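Local coordinates for beta-galactosidase (Trichoderma reesei, PDB 3OG2), which probably hydrolyses terminal non-reducing beta-D-galactose residues in beta-D-galactosides, as a glycoside hydrolase of family 35, at residues K498-S503 with L525-Q530; P694-V699 with I804-L809. One frame throughout, in Å; residues are numbered along the deposited sequence.

Interaction 1 (K498-S503 with L525-Q530)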
loop_
_atom_site.group_PDB
_atom_site.type_symbol
_atom_site.label_atom_id
_atom_site.label_comp_id
_atom_site.label_asym_id
_atom_site.label_seq_id
_atom_site.Cartn_x
_atom_site.Cartn_y
_atom_site.Cartn_z
ATOM N N LYS A 498 -2.615 -29.917 30.484
ATOM C CA LYS A 498 -3.444 -30.892 31.220
ATOM C C LYS A 498 -3.073 -32.323 30.792
ATOM O O LYS A 498 -2.648 -32.420 29.627
ATOM C CB LYS A 498 -4.934 -30.642 30.979
ATOM C CG LYS A 498 -5.350 -29.214 31.381
ATOM C CD LYS A 498 -6.901 -29.221 31.307
ATOM C CE LYS A 498 -7.461 -27.832 31.509
ATOM N NZ LYS A 498 -8.850 -27.696 30.952
ATOM N N ASN A 499 -3.212 -33.287 31.684
ATOM C CA ASN A 499 -2.741 -34.668 31.434
ATOM C C ASN A 499 -2.730 -35.089 29.968
ATOM O O ASN A 499 -3.765 -35.312 29.351
ATOM C CB ASN A 499 -3.653 -35.632 32.202
ATOM C CG ASN A 499 -3.235 -37.060 31.980
ATOM O OD1 ASN A 499 -2.257 -37.443 31.329
ATOM N ND2 ASN A 499 -4.063 -37.893 32.613
ATOM N N PRO A 500 -1.531 -35.073 29.402
ATOM C CA PRO A 500 -1.397 -35.376 27.972
ATOM C C PRO A 500 -1.161 -36.842 27.653
ATOM O O PRO A 500 -0.851 -37.209 26.496
ATOM C CB PRO A 500 -0.134 -34.555 27.621
ATOM C CG PRO A 500 0.737 -34.668 28.843
ATOM C CD PRO A 500 -0.250 -34.663 30.003
ATOM N N PHE A 501 -1.293 -37.716 28.629
ATOM C CA PHE A 501 -0.819 -39.104 28.489
ATOM C C PHE A 501 -1.914 -40.108 28.262
ATOM O O PHE A 501 -1.629 -41.306 28.211
ATOM C CB PHE A 501 -0.066 -39.514 29.782
ATOM C CG PHE A 501 1.153 -38.631 29.954
ATOM C CD1 PHE A 501 2.137 -38.577 28.949
ATOM C CD2 PHE A 501 1.248 -37.864 31.112
ATOM C CE1 PHE A 501 3.264 -37.737 29.095
ATOM C CE2 PHE A 501 2.367 -37.062 31.254
ATOM C CZ PHE A 501 3.339 -37.008 30.275
ATOM N N GLY A 502 -3.142 -39.628 28.152
ATOM C CA GLY A 502 -4.285 -40.506 27.959
ATOM C C GLY A 502 -4.656 -41.270 29.218
ATOM O O GLY A 502 -4.603 -40.750 30.327
ATOM N N SER A 503 -5.032 -42.536 29.039
ATOM C CA SER A 503 -5.244 -43.396 30.174
ATOM C C SER A 503 -3.914 -43.884 30.716
ATOM O O SER A 503 -3.881 -44.816 31.530
ATOM C CB SER A 503 -6.082 -44.602 29.716
ATOM O OG SER A 503 -5.508 -45.098 28.500
ATOM N N LEU A 525 -1.041 -35.150 36.956
ATOM C CA LEU A 525 -0.436 -35.352 35.641
ATOM C C LEU A 525 -0.585 -34.119 34.783
ATOM O O LEU A 525 -0.409 -34.225 33.576
ATOM C CB LEU A 525 -0.999 -36.578 34.892
ATOM C CG LEU A 525 -0.528 -37.926 35.461
ATOM C CD1 LEU A 525 -0.825 -39.087 34.510
ATOM C CD2 LEU A 525 0.959 -37.853 35.788
ATOM N N THR A 526 -0.854 -32.964 35.403
ATOM C CA THR A 526 -0.553 -31.730 34.677
ATOM C C THR A 526 0.959 -31.546 34.568
ATOM O O THR A 526 1.690 -31.590 35.568
ATOM C CB THR A 526 -1.145 -30.530 35.401
ATOM O OG1 THR A 526 -2.554 -30.683 35.345
ATOM C CG2 THR A 526 -0.798 -29.235 34.677
ATOM N N VAL A 527 1.458 -31.338 33.374
ATOM C CA VAL A 527 2.882 -31.206 33.150
ATOM C C VAL A 527 3.232 -29.724 33.049
ATOM O O VAL A 527 2.662 -28.997 32.212
ATOM C CB VAL A 527 3.254 -31.974 31.860
ATOM C CG1 VAL A 527 4.781 -31.857 31.712
ATOM C CG2 VAL A 527 2.806 -33.438 31.829
ATOM N N VAL A 528 4.135 -29.249 33.866
ATOM C CA VAL A 528 4.547 -27.868 33.872
ATOM C C VAL A 528 5.974 -27.763 33.348
ATOM O O VAL A 528 6.868 -28.469 33.815
ATOM C CB VAL A 528 4.440 -27.260 35.288
ATOM C CG1 VAL A 528 4.790 -25.787 35.252
ATOM C CG2 VAL A 528 3.046 -27.523 35.870
ATOM N N LEU A 529 6.128 -26.897 32.331
ATOM C CA LEU A 529 7.411 -26.780 31.646
ATOM C C LEU A 529 7.869 -25.344 31.723
ATOM O O LEU A 529 7.096 -24.464 31.409
ATOM C CB LEU A 529 7.282 -27.165 30.154
ATOM C CG LEU A 529 6.878 -28.629 29.915
ATOM C CD1 LEU A 529 5.328 -28.727 29.851
ATOM C CD2 LEU A 529 7.444 -29.232 28.649
ATOM N N GLN A 530 9.110 -25.130 32.124
ATOM C CA GLN A 530 9.721 -23.821 32.160
ATOM C C GLN A 530 10.910 -23.804 31.198
ATOM O O GLN A 530 11.650 -24.795 31.096
ATOM C CB GLN A 530 10.192 -23.530 33.590
ATOM C CG GLN A 530 10.267 -22.058 33.895
ATOM C CD GLN A 530 10.452 -21.864 35.389
ATOM O OE1 GLN A 530 11.581 -22.076 35.772
ATOM N NE2 GLN A 530 9.429 -21.496 36.101
HETATM O O HOH W 1 -4.015 -32.773 34.467
#
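The ring of Phe-501 has Leu-525 CD1 at its edge, near the ring plane, 4.2 Å from CD2, while Val-527 CG2 comes to CE2 obliquely at 3.7 Å. One face is taken by the preceding residue, for Pro-500 CG sits 3.7 Å above the Phe-501 ring plane, over its centre. Pro-500 thus serves both sides, since its CD also touches Val-527 CG2 at 3.8 Å. That methyl is the shared apolar point of the contact, touching both proline and phenylalanine; with CG1 anti to the backbone N of Val-527 (chi1 -177°), it is the CG2 branch that is turned to them.

The amide of Asn-499 runs side by side with the Leu-525 side chain, its CG 3.7 Å from Leu-525 CB. Its OD1 accepts from Phe-501 N at 2.9 Å, the donor standing above the carbonyl plane; this Asx turn holds the amide and shapes the loop. Two polar links cross the contact: backbone to backbone, a CA-H...O contact of 3.2 Å from Asn-499 CA to Leu-525 O, and, through water to a side chain, a bridge that accepts from Asn-499 N and donates to Thr-526 OG1.

Here two antiparallel neighbours of one sheet, strands 492-497 and 527-532, give way to a loop. Val-527 is still bonded to Val-497, whereas Lys-498 turns its amine to Asp-456 in a salt bridge. Beyond the bond between Val-527 and Val-497, the chemistry implies a mixed attachment: water, a CA-H...O contact and apolar contacts hold the loop against the strand.

Interaction 2 (P694-V699 with I804-L809)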
loop_
_atom_site.group_PDB
_atom_site.type_symbol
_atom_site.label_atom_id
_atom_site.label_comp_id
_atom_site.label_asym_id
_atom_site.label_seq_id
_atom_site.Cartn_x
_atom_site.Cartn_y
_atom_site.Cartn_z
ATOM N N PRO A 694 -13.859 30.847 -8.210
ATOM C CA PRO A 694 -14.481 31.740 -9.207
ATOM C C PRO A 694 -13.410 32.464 -9.999
ATOM O O PRO A 694 -12.335 32.842 -9.520
ATOM C CB PRO A 694 -15.270 32.724 -8.340
ATOM C CG PRO A 694 -15.489 32.046 -7.037
ATOM C CD PRO A 694 -14.377 31.073 -6.828
ATOM N N LEU A 695 -13.691 32.702 -11.288
ATOM C CA LEU A 695 -12.646 33.271 -12.135
ATOM C C LEU A 695 -12.269 34.683 -11.703
ATOM O O LEU A 695 -13.150 35.508 -11.448
ATOM C CB LEU A 695 -13.138 33.349 -13.589
ATOM C CG LEU A 695 -13.248 31.996 -14.292
ATOM C CD1 LEU A 695 -13.679 32.229 -15.748
ATOM C CD2 LEU A 695 -11.935 31.227 -14.199
ATOM N N LYS A 696 -10.991 34.954 -11.696
ATOM C CA LYS A 696 -10.432 36.290 -11.545
ATOM C C LYS A 696 -9.992 36.882 -12.885
ATOM O O LYS A 696 -9.685 38.048 -13.017
ATOM C CB LYS A 696 -9.257 36.221 -10.582
ATOM C CG LYS A 696 -9.704 35.715 -9.204
ATOM C CD LYS A 696 -8.523 35.721 -8.229
ATOM C CE LYS A 696 -8.988 35.532 -6.777
ATOM N NZ LYS A 696 -7.878 35.527 -5.804
ATOM N N THR A 697 -9.939 36.042 -13.922
ATOM C CA THR A 697 -9.408 36.379 -15.213
ATOM C C THR A 697 -10.554 36.473 -16.215
ATOM O O THR A 697 -11.617 35.891 -15.976
ATOM C CB THR A 697 -8.386 35.323 -15.660
ATOM O OG1 THR A 697 -9.000 34.029 -15.522
ATOM C CG2 THR A 697 -7.132 35.351 -14.800
ATOM N N PRO A 698 -10.359 37.171 -17.318
ATOM C CA PRO A 698 -11.452 37.287 -18.310
ATOM C C PRO A 698 -11.788 35.983 -19.020
ATOM O O PRO A 698 -12.890 35.862 -19.545
ATOM C CB PRO A 698 -10.931 38.319 -19.295
ATOM C CG PRO A 698 -9.528 38.630 -18.990
ATOM C CD PRO A 698 -9.170 37.950 -17.700
ATOM N N VAL A 699 -10.872 35.030 -19.077
ATOM C CA VAL A 699 -11.137 33.682 -19.594
ATOM C C VAL A 699 -10.601 32.695 -18.591
ATOM O O VAL A 699 -9.699 33.022 -17.810
ATOM C CB VAL A 699 -10.458 33.385 -20.929
ATOM C CG1 VAL A 699 -11.119 34.255 -22.009
ATOM C CG2 VAL A 699 -8.930 33.632 -20.872
ATOM N N ILE A 804 -3.304 29.003 -14.399
ATOM C CA ILE A 804 -3.106 30.416 -14.052
ATOM C C ILE A 804 -4.361 30.890 -13.349
ATOM O O ILE A 804 -5.446 30.871 -13.908
ATOM C CB ILE A 804 -2.796 31.260 -15.298
ATOM C CG1 ILE A 804 -1.464 30.789 -15.934
ATOM C CG2 ILE A 804 -2.774 32.756 -14.978
ATOM C CD1 ILE A 804 -1.226 31.314 -17.330
ATOM N N LEU A 805 -4.193 31.299 -12.082
ATOM C CA LEU A 805 -5.322 31.796 -11.284
ATOM C C LEU A 805 -5.611 33.241 -11.589
ATOM O O LEU A 805 -6.764 33.677 -11.415
ATOM C CB LEU A 805 -4.938 31.713 -9.781
ATOM C CG LEU A 805 -4.668 30.315 -9.272
ATOM C CD1 LEU A 805 -4.349 30.374 -7.781
ATOM C CD2 LEU A 805 -5.868 29.430 -9.539
ATOM N N ASP A 806 -4.599 34.040 -11.906
ATOM C CA ASP A 806 -4.807 35.470 -12.080
ATOM C C ASP A 806 -3.583 35.998 -12.789
ATOM O O ASP A 806 -2.491 35.396 -12.753
ATOM C CB ASP A 806 -4.924 36.197 -10.725
ATOM C CG ASP A 806 -5.609 37.540 -10.818
ATOM O OD1 ASP A 806 -6.021 37.935 -11.932
ATOM O OD2 ASP A 806 -5.777 38.178 -9.765
ATOM N N TYR A 807 -3.713 37.133 -13.439
ATOM C CA TYR A 807 -2.589 37.832 -14.036
ATOM C C TYR A 807 -2.965 39.294 -14.237
ATOM O O TYR A 807 -4.121 39.654 -14.275
ATOM C CB TYR A 807 -2.202 37.212 -15.386
ATOM C CG TYR A 807 -3.230 37.343 -16.475
ATOM C CD1 TYR A 807 -3.266 38.452 -17.355
ATOM C CD2 TYR A 807 -4.191 36.357 -16.658
ATOM C CE1 TYR A 807 -4.204 38.595 -18.348
ATOM C CE2 TYR A 807 -5.144 36.462 -17.663
ATOM C CZ TYR A 807 -5.141 37.571 -18.476
ATOM O OH TYR A 807 -6.070 37.646 -19.474
ATOM N N ALA A 808 -1.926 40.077 -14.477
ATOM C CA ALA A 808 -2.161 41.478 -14.833
ATOM C C ALA A 808 -0.929 41.891 -15.644
ATOM O O ALA A 808 0.205 41.645 -15.205
ATOM C CB ALA A 808 -2.301 42.383 -13.629
ATOM N N LEU A 809 -1.142 42.485 -16.772
ATOM C CA LEU A 809 -0.032 43.001 -17.589
ATOM C C LEU A 809 -0.284 44.497 -17.728
ATOM O O LEU A 809 -1.363 44.889 -18.206
ATOM C CB LEU A 809 -0.057 42.318 -18.953
ATOM C CG LEU A 809 1.100 42.768 -19.873
ATOM C CD1 LEU A 809 2.476 42.496 -19.280
ATOM C CD2 LEU A 809 0.967 42.052 -21.219
HETATM O O HOH W 2 -9.234 32.854 -12.387
HETATM O O HOH W 3 -8.118 31.461 -14.754
#
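Thr-697 and Tyr-807 cross at about a right angle, the threonine methyl CG2 coming obliquely onto the ring, 3.6 Å from Tyr-807 CD2. The same methyl lies 3.6 Å from Asp-806 CA, and so rests in the corner between the strand backbone and the tyrosine. Pro-698 approaches Tyr-807 from the opposite direction, its CD 3.6 Å from the phenol OH. That hydroxyl is hydrogen-bonded to Trp-821, whose ring also meets the tyrosine.

Lys-696 lies across Asp-806 at about a right angle and touches it with its stem, Lys-696 CB lying 3.9 Å from Asp-806 CG, while the extended chain carries the amine on; Lys-696 NZ remains 5.2 Å from Asp-806 OD2, so any attraction is long-range.

With its chi1 of 51°, Thr-697 sets OG1 between its backbone N and carbonyl carbon, which aims the hydroxyl at Val-699 O, 2.6 Å away, as donor. One water donates to both Thr-697 OG1 and Ile-804 O; a second accepts from Lys-696 N and donates to Leu-805 O. Were Tyr-807 an alanine, the Thr-697 methyl and Pro-698 would probably lose their ring partner, and Trp-821 NE1 its hydroxyl.

Leu-805 and Asp-806 form a classic beta bulge opposite Ser-731. Methyl-ring contacts and water bridges thus hold the 694-699 loop to the outer strand 803-811 of its sheet.

How the interactions relate
Both contacts join a loop to a strand, each with roughly the same buried surface and with water among the polar bridges of each. Interaction 1 is partly buried, two of its touching residues being buried; it lies in the family's domain 2 and links segments 22 residues apart, beside the antiparallel pair 492-497 and 527-532. Interaction 2 is a surface contact between segments over a hundred residues apart, its loop in the family's second all-beta domain, where a lysine side chain comes near a bound N-acetylglucosamine. Aliphatic and aromatic groups dominate the first, whereas hydroxyls and charged side chains are more prominent in the second. Their centres lie 83 Å apart, on opposite sides of the chain's centre, and they share no elements.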